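PDB 2B1E: exocyst complex component EXO70 from Saccharomyces cerevisiae, which takes part in secretion as a subunit of the exocyst, the complex that tethers secretory vesicles to sites of exocytosis, and helps to assemble that complex. Local coordinates for residues C330-L343 with W361-D374. Residues are numbered along the deposited sequence; the frame is centred on the assembly and turned at random.
Sequences CLGAMDNITRENWL and WEDHNVLLSCFISD
W342 and R339 both bring N-H groups to D374, showing how one buried carboxylate can tie a connecting segment to a helix in the elongated, all-helical rod of Exo70. The chain that follows helix 327-333 runs along the opening turns of helix 364-391. D374 OD2 lies in the indole plane and accepts from W342 NE1 (2.9 Å) through its anti lone pair. The straightest of the three bonds from the extended R339 chain runs from NH2 to D374 OD1 (3.0 Å), met from above the carboxylate plane; the NE bonds to both oxygens of this salt bridge are weak. R444 of helix 440-473 forms a second salt bridge with OD1, and two arginines so close would probably favour the ionised carboxylate. With CG between its backbone N and carbonyl carbon (chi1 66°), the indole of W342 lies across helix 364-391, NE1 toward D374 and one face toward F371, whose edge meets the five-membered ring with planes at 74°. A leucine in place of W342 would probably leave OD2 without its indole donor and open a gap beside F371. Toward the start of both segments, M334 SD rests on L367 CG (3.5 Å), and H364 ND1 comes within 2.7 Å of L331 O at an angle too poor for a hydrogen bond. Not every polar atom is matched: I337 O is buried with no polar partner, 3.5 Å from the methyl L367 CD2.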
loop_
_atom_site.group_PDB
_atom_site.type_symbol
_atom_site.label_atom_id
_atom_site.label_comp_id
_atom_site.label_asym_id
_atom_site.label_seq_id
_atom_site.Cartn_x
_atom_site.Cartn_y
_atom_site.Cartn_z
ATOM N N CYS A 330 -2.555 1.784 -1.660
ATOM C CA CYS A 330 -3.696 1.965 -0.764
ATOM C C CYS A 330 -4.807 0.966 -1.082
ATOM O O CYS A 330 -5.296 0.263 -0.197
ATOM C CB CYS A 330 -4.248 3.390 -0.882
ATOM S SG CYS A 330 -3.151 4.685 -0.262
ATOM N N LEU A 331 -5.204 0.917 -2.349
ATOM C CA LEU A 331 -6.253 0.005 -2.783
ATOM C C LEU A 331 -5.922 -1.428 -2.395
ATOM O O LEU A 331 -6.727 -2.110 -1.755
ATOM C CB LEU A 331 -6.439 0.098 -4.297
ATOM C CG LEU A 331 -7.126 1.365 -4.805
ATOM C CD1 LEU A 331 -6.908 1.506 -6.300
ATOM C CD2 LEU A 331 -8.612 1.304 -4.467
ATOM N N GLY A 332 -4.736 -1.882 -2.787
ATOM C CA GLY A 332 -4.330 -3.236 -2.462
ATOM C C GLY A 332 -4.385 -3.467 -0.966
ATOM O O GLY A 332 -4.787 -4.533 -0.500
ATOM N N ALA A 333 -3.984 -2.449 -0.213
ATOM C CA ALA A 333 -3.974 -2.519 1.239
ATOM C C ALA A 333 -5.373 -2.723 1.811
ATOM O O ALA A 333 -5.523 -3.232 2.919
ATOM C CB ALA A 333 -3.356 -1.249 1.814
ATOM N N MET A 334 -6.394 -2.333 1.054
ATOM C CA MET A 334 -7.772 -2.468 1.516
ATOM C C MET A 334 -8.258 -3.906 1.701
ATOM O O MET A 334 -9.332 -4.128 2.258
ATOM C CB MET A 334 -8.726 -1.726 0.572
ATOM C CG MET A 334 -8.619 -0.210 0.637
ATOM S SD MET A 334 -8.917 0.447 2.299
ATOM C CE MET A 334 -7.227 0.600 2.891
ATOM N N ASP A 335 -7.478 -4.883 1.247
ATOM C CA ASP A 335 -7.882 -6.281 1.396
ATOM C C ASP A 335 -7.792 -6.723 2.855
ATOM O O ASP A 335 -6.726 -6.668 3.470
ATOM C CB ASP A 335 -7.013 -7.193 0.525
ATOM C CG ASP A 335 -7.436 -8.651 0.606
ATOM O OD1 ASP A 335 -7.336 -9.239 1.703
ATOM O OD2 ASP A 335 -7.876 -9.209 -0.424
ATOM N N ASN A 336 -8.923 -7.168 3.397
ATOM C CA ASN A 336 -9.007 -7.609 4.785
ATOM C C ASN A 336 -8.409 -6.594 5.749
ATOM O O ASN A 336 -7.369 -6.826 6.371
ATOM C CB ASN A 336 -8.332 -8.970 4.962
ATOM C CG ASN A 336 -9.209 -10.117 4.487
ATOM O OD1 ASN A 336 -10.325 -10.301 4.977
ATOM N ND2 ASN A 336 -8.707 -10.892 3.530
ATOM N N ILE A 337 -9.089 -5.459 5.851
ATOM C CA ILE A 337 -8.711 -4.364 6.730
ATOM C C ILE A 337 -9.960 -3.506 6.837
ATOM O O ILE A 337 -10.111 -2.510 6.134
ATOM C CB ILE A 337 -7.556 -3.521 6.149
ATOM C CG1 ILE A 337 -7.395 -2.231 6.959
ATOM C CG2 ILE A 337 -7.815 -3.213 4.694
ATOM C CD1 ILE A 337 -6.366 -1.270 6.398
ATOM N N THR A 338 -10.863 -3.921 7.715
ATOM C CA THR A 338 -12.123 -3.226 7.918
ATOM C C THR A 338 -11.975 -1.786 8.404
ATOM O O THR A 338 -10.876 -1.326 8.724
ATOM C CB THR A 338 -13.003 -3.993 8.917
ATOM O OG1 THR A 338 -12.282 -4.176 10.143
ATOM C CG2 THR A 338 -13.385 -5.353 8.347
ATOM N N ARG A 339 -13.103 -1.085 8.446
ATOM C CA ARG A 339 -13.149 0.299 8.891
ATOM C C ARG A 339 -12.806 0.376 10.377
ATOM O O ARG A 339 -12.260 1.371 10.848
ATOM C CB ARG A 339 -14.548 0.865 8.641
ATOM C CG ARG A 339 -14.749 2.313 9.051
ATOM C CD ARG A 339 -16.074 2.828 8.501
ATOM N NE ARG A 339 -16.295 4.242 8.788
ATOM C CZ ARG A 339 -17.066 4.699 9.769
ATOM N NH1 ARG A 339 -17.702 3.852 10.567
ATOM N NH2 ARG A 339 -17.203 6.006 9.951
ATOM N N GLU A 340 -13.126 -0.685 11.109
ATOM C CA GLU A 340 -12.853 -0.727 12.536
ATOM C C GLU A 340 -11.377 -0.965 12.825
ATOM O O GLU A 340 -10.951 -0.937 13.978
ATOM C CB GLU A 340 -13.706 -1.807 13.201
ATOM C CG GLU A 340 -15.198 -1.575 13.019
ATOM C CD GLU A 340 -16.047 -2.609 13.729
ATOM O OE1 GLU A 340 -15.854 -3.815 13.467
ATOM O OE2 GLU A 340 -16.911 -2.214 14.544
ATOM N N ASN A 341 -10.597 -1.190 11.773
ATOM C CA ASN A 341 -9.161 -1.414 11.925
ATOM C C ASN A 341 -8.403 -0.092 12.019
ATOM O O ASN A 341 -7.264 -0.055 12.487
ATOM C CB ASN A 341 -8.610 -2.233 10.749
ATOM C CG ASN A 341 -8.916 -3.715 10.868
ATOM O OD1 ASN A 341 -8.524 -4.511 10.011
ATOM N ND2 ASN A 341 -9.616 -4.096 11.933
ATOM N N TRP A 342 -9.033 0.994 11.575
ATOM C CA TRP A 342 -8.393 2.302 11.623
ATOM C C TRP A 342 -9.122 3.299 12.523
ATOM O O TRP A 342 -8.576 4.351 12.853
ATOM C CB TRP A 342 -8.241 2.880 10.206
ATOM C CG TRP A 342 -9.528 3.210 9.495
ATOM C CD1 TRP A 342 -10.458 4.134 9.869
ATOM C CD2 TRP A 342 -9.996 2.650 8.258
ATOM N NE1 TRP A 342 -11.472 4.190 8.945
ATOM C CE2 TRP A 342 -11.215 3.290 7.945
ATOM C CE3 TRP A 342 -9.501 1.672 7.383
ATOM C CZ2 TRP A 342 -11.951 2.985 6.791
ATOM C CZ3 TRP A 342 -10.232 1.367 6.232
ATOM C CH2 TRP A 342 -11.445 2.024 5.949
ATOM N N LEU A 343 -10.349 2.977 12.920
ATOM C CA LEU A 343 -11.112 3.864 13.795
ATOM C C LEU A 343 -10.795 3.582 15.259
ATOM O O LEU A 343 -10.430 2.463 15.621
ATOM C CB LEU A 343 -12.619 3.688 13.577
ATOM C CG LEU A 343 -13.243 4.156 12.262
ATOM C CD1 LEU A 343 -14.741 3.897 12.306
ATOM C CD2 LEU A 343 -12.970 5.633 12.046
ATOM N N TRP A 361 -19.323 -2.844 0.413
ATOM C CA TRP A 361 -18.389 -2.502 1.472
ATOM C C TRP A 361 -17.263 -3.529 1.418
ATOM O O TRP A 361 -16.550 -3.752 2.396
ATOM C CB TRP A 361 -19.098 -2.541 2.830
ATOM C CG TRP A 361 -18.436 -1.699 3.885
ATOM C CD1 TRP A 361 -17.494 -2.100 4.791
ATOM C CD2 TRP A 361 -18.646 -0.301 4.117
ATOM N NE1 TRP A 361 -17.107 -1.037 5.574
ATOM C CE2 TRP A 361 -17.798 0.080 5.181
ATOM C CE3 TRP A 361 -19.471 0.669 3.529
ATOM C CZ2 TRP A 361 -17.751 1.389 5.669
ATOM C CZ3 TRP A 361 -19.423 1.971 4.015
ATOM C CH2 TRP A 361 -18.569 2.317 5.074
ATOM N N GLU A 362 -17.108 -4.144 0.249
ATOM C CA GLU A 362 -16.085 -5.157 0.046
ATOM C C GLU A 362 -14.971 -4.689 -0.886
ATOM O O GLU A 362 -13.793 -4.823 -0.558
ATOM C CB GLU A 362 -16.714 -6.437 -0.511
ATOM C CG GLU A 362 -15.761 -7.625 -0.575
ATOM C CD GLU A 362 -15.321 -8.104 0.800
ATOM O OE1 GLU A 362 -14.464 -9.010 0.869
ATOM O OE2 GLU A 362 -15.834 -7.580 1.811
ATOM N N ASP A 363 -15.333 -4.143 -2.045
ATOM C CA ASP A 363 -14.316 -3.685 -2.988
ATOM C C ASP A 363 -13.446 -2.595 -2.372
ATOM O O ASP A 363 -13.892 -1.831 -1.514
ATOM C CB ASP A 363 -14.954 -3.198 -4.294
ATOM C CG ASP A 363 -15.882 -2.030 -4.092
ATOM O OD1 ASP A 363 -16.830 -2.159 -3.290
ATOM O OD2 ASP A 363 -15.666 -0.987 -4.742
ATOM N N HIS A 364 -12.200 -2.537 -2.824
ATOM C CA HIS A 364 -11.214 -1.596 -2.312
ATOM C C HIS A 364 -11.472 -0.111 -2.546
ATOM O O HIS A 364 -10.943 0.727 -1.818
ATOM C CB HIS A 364 -9.837 -1.967 -2.868
ATOM C CG HIS A 364 -9.454 -3.393 -2.623
ATOM N ND1 HIS A 364 -8.263 -3.930 -3.060
ATOM C CD2 HIS A 364 -10.104 -4.394 -1.981
ATOM C CE1 HIS A 364 -8.194 -5.199 -2.696
ATOM N NE2 HIS A 364 -9.299 -5.505 -2.041
ATOM N N ASN A 365 -12.273 0.220 -3.554
ATOM C CA ASN A 365 -12.556 1.621 -3.847
ATOM C C ASN A 365 -13.497 2.236 -2.820
ATOM O O ASN A 365 -13.295 3.369 -2.384
ATOM C CB ASN A 365 -13.153 1.759 -5.245
ATOM C CG ASN A 365 -12.285 1.122 -6.305
ATOM O OD1 ASN A 365 -12.316 -0.095 -6.495
ATOM N ND2 ASN A 365 -11.487 1.936 -6.986
ATOM N N VAL A 366 -14.523 1.486 -2.437
ATOM C CA VAL A 366 -15.485 1.955 -1.450
ATOM C C VAL A 366 -14.791 2.043 -0.096
ATOM O O VAL A 366 -14.958 3.013 0.644
ATOM C CB VAL A 366 -16.680 0.982 -1.333
ATOM C CG1 VAL A 366 -17.621 1.437 -0.230
ATOM C CG2 VAL A 366 -17.416 0.904 -2.661
ATOM N N LEU A 367 -14.003 1.023 0.213
ATOM C CA LEU A 367 -13.284 0.959 1.470
ATOM C C LEU A 367 -12.306 2.122 1.615
ATOM O O LEU A 367 -12.284 2.803 2.642
ATOM C CB LEU A 367 -12.536 -0.368 1.564
ATOM C CG LEU A 367 -12.089 -0.790 2.956
ATOM C CD1 LEU A 367 -13.295 -0.850 3.886
ATOM C CD2 LEU A 367 -11.411 -2.146 2.869
ATOM N N LEU A 368 -11.506 2.349 0.577
ATOM C CA LEU A 368 -10.521 3.426 0.588
ATOM C C LEU A 368 -11.182 4.802 0.646
ATOM O O LEU A 368 -10.648 5.724 1.267
ATOM C CB LEU A 368 -9.624 3.336 -0.647
ATOM C CG LEU A 368 -8.505 4.376 -0.757
ATOM C CD1 LEU A 368 -7.579 4.255 0.444
ATOM C CD2 LEU A 368 -7.735 4.170 -2.054
ATOM N N SER A 369 -12.328 4.947 -0.015
ATOM C CA SER A 369 -13.042 6.221 0.003
ATOM C C SER A 369 -13.509 6.490 1.423
ATOM O O SER A 369 -13.418 7.615 1.909
ATOM C CB SER A 369 -14.262 6.195 -0.923
ATOM O OG SER A 369 -15.005 7.403 -0.799
ATOM N N CYS A 370 -14.004 5.444 2.079
ATOM C CA CYS A 370 -14.490 5.564 3.445
ATOM C C CYS A 370 -13.359 6.060 4.340
ATOM O O CYS A 370 -13.555 6.951 5.168
ATOM C CB CYS A 370 -15.011 4.215 3.951
ATOM S SG CYS A 370 -15.941 4.316 5.508
ATOM N N PHE A 371 -12.173 5.484 4.165
ATOM C CA PHE A 371 -11.007 5.876 4.951
ATOM C C PHE A 371 -10.710 7.366 4.824
ATOM O O PHE A 371 -10.466 8.044 5.817
ATOM C CB PHE A 371 -9.765 5.094 4.508
ATOM C CG PHE A 371 -8.488 5.609 5.109
ATOM C CD1 PHE A 371 -8.234 5.458 6.467
ATOM C CD2 PHE A 371 -7.565 6.293 4.325
ATOM C CE1 PHE A 371 -7.080 5.984 7.040
ATOM C CE2 PHE A 371 -6.405 6.827 4.890
ATOM C CZ PHE A 371 -6.163 6.672 6.252
ATOM N N ILE A 372 -10.708 7.872 3.595
ATOM C CA ILE A 372 -10.423 9.282 3.382
ATOM C C ILE A 372 -11.505 10.126 4.044
ATOM O O ILE A 372 -11.205 11.104 4.726
ATOM C CB ILE A 372 -10.363 9.624 1.880
ATOM C CG1 ILE A 372 -9.424 8.645 1.163
ATOM C CG2 ILE A 372 -9.894 11.056 1.688
ATOM C CD1 ILE A 372 -8.066 8.491 1.815
ATOM N N SER A 373 -12.760 9.732 3.839
ATOM C CA SER A 373 -13.897 10.439 4.415
ATOM C C SER A 373 -13.836 10.368 5.939
ATOM O O SER A 373 -14.159 11.338 6.623
ATOM C CB SER A 373 -15.215 9.833 3.909
ATOM O OG SER A 373 -15.448 10.155 2.541
ATOM N N ASP A 374 -13.417 9.223 6.468
ATOM C CA ASP A 374 -13.306 9.061 7.915
ATOM C C ASP A 374 -12.231 10.000 8.460
ATOM O O ASP A 374 -12.388 10.572 9.540
ATOM C CB ASP A 374 -12.960 7.614 8.275
ATOM C CG ASP A 374 -14.171 6.701 8.245
ATOM O OD1 ASP A 374 -15.292 7.200 8.018
ATOM O OD2 ASP A 374 -13.999 5.482 8.456
#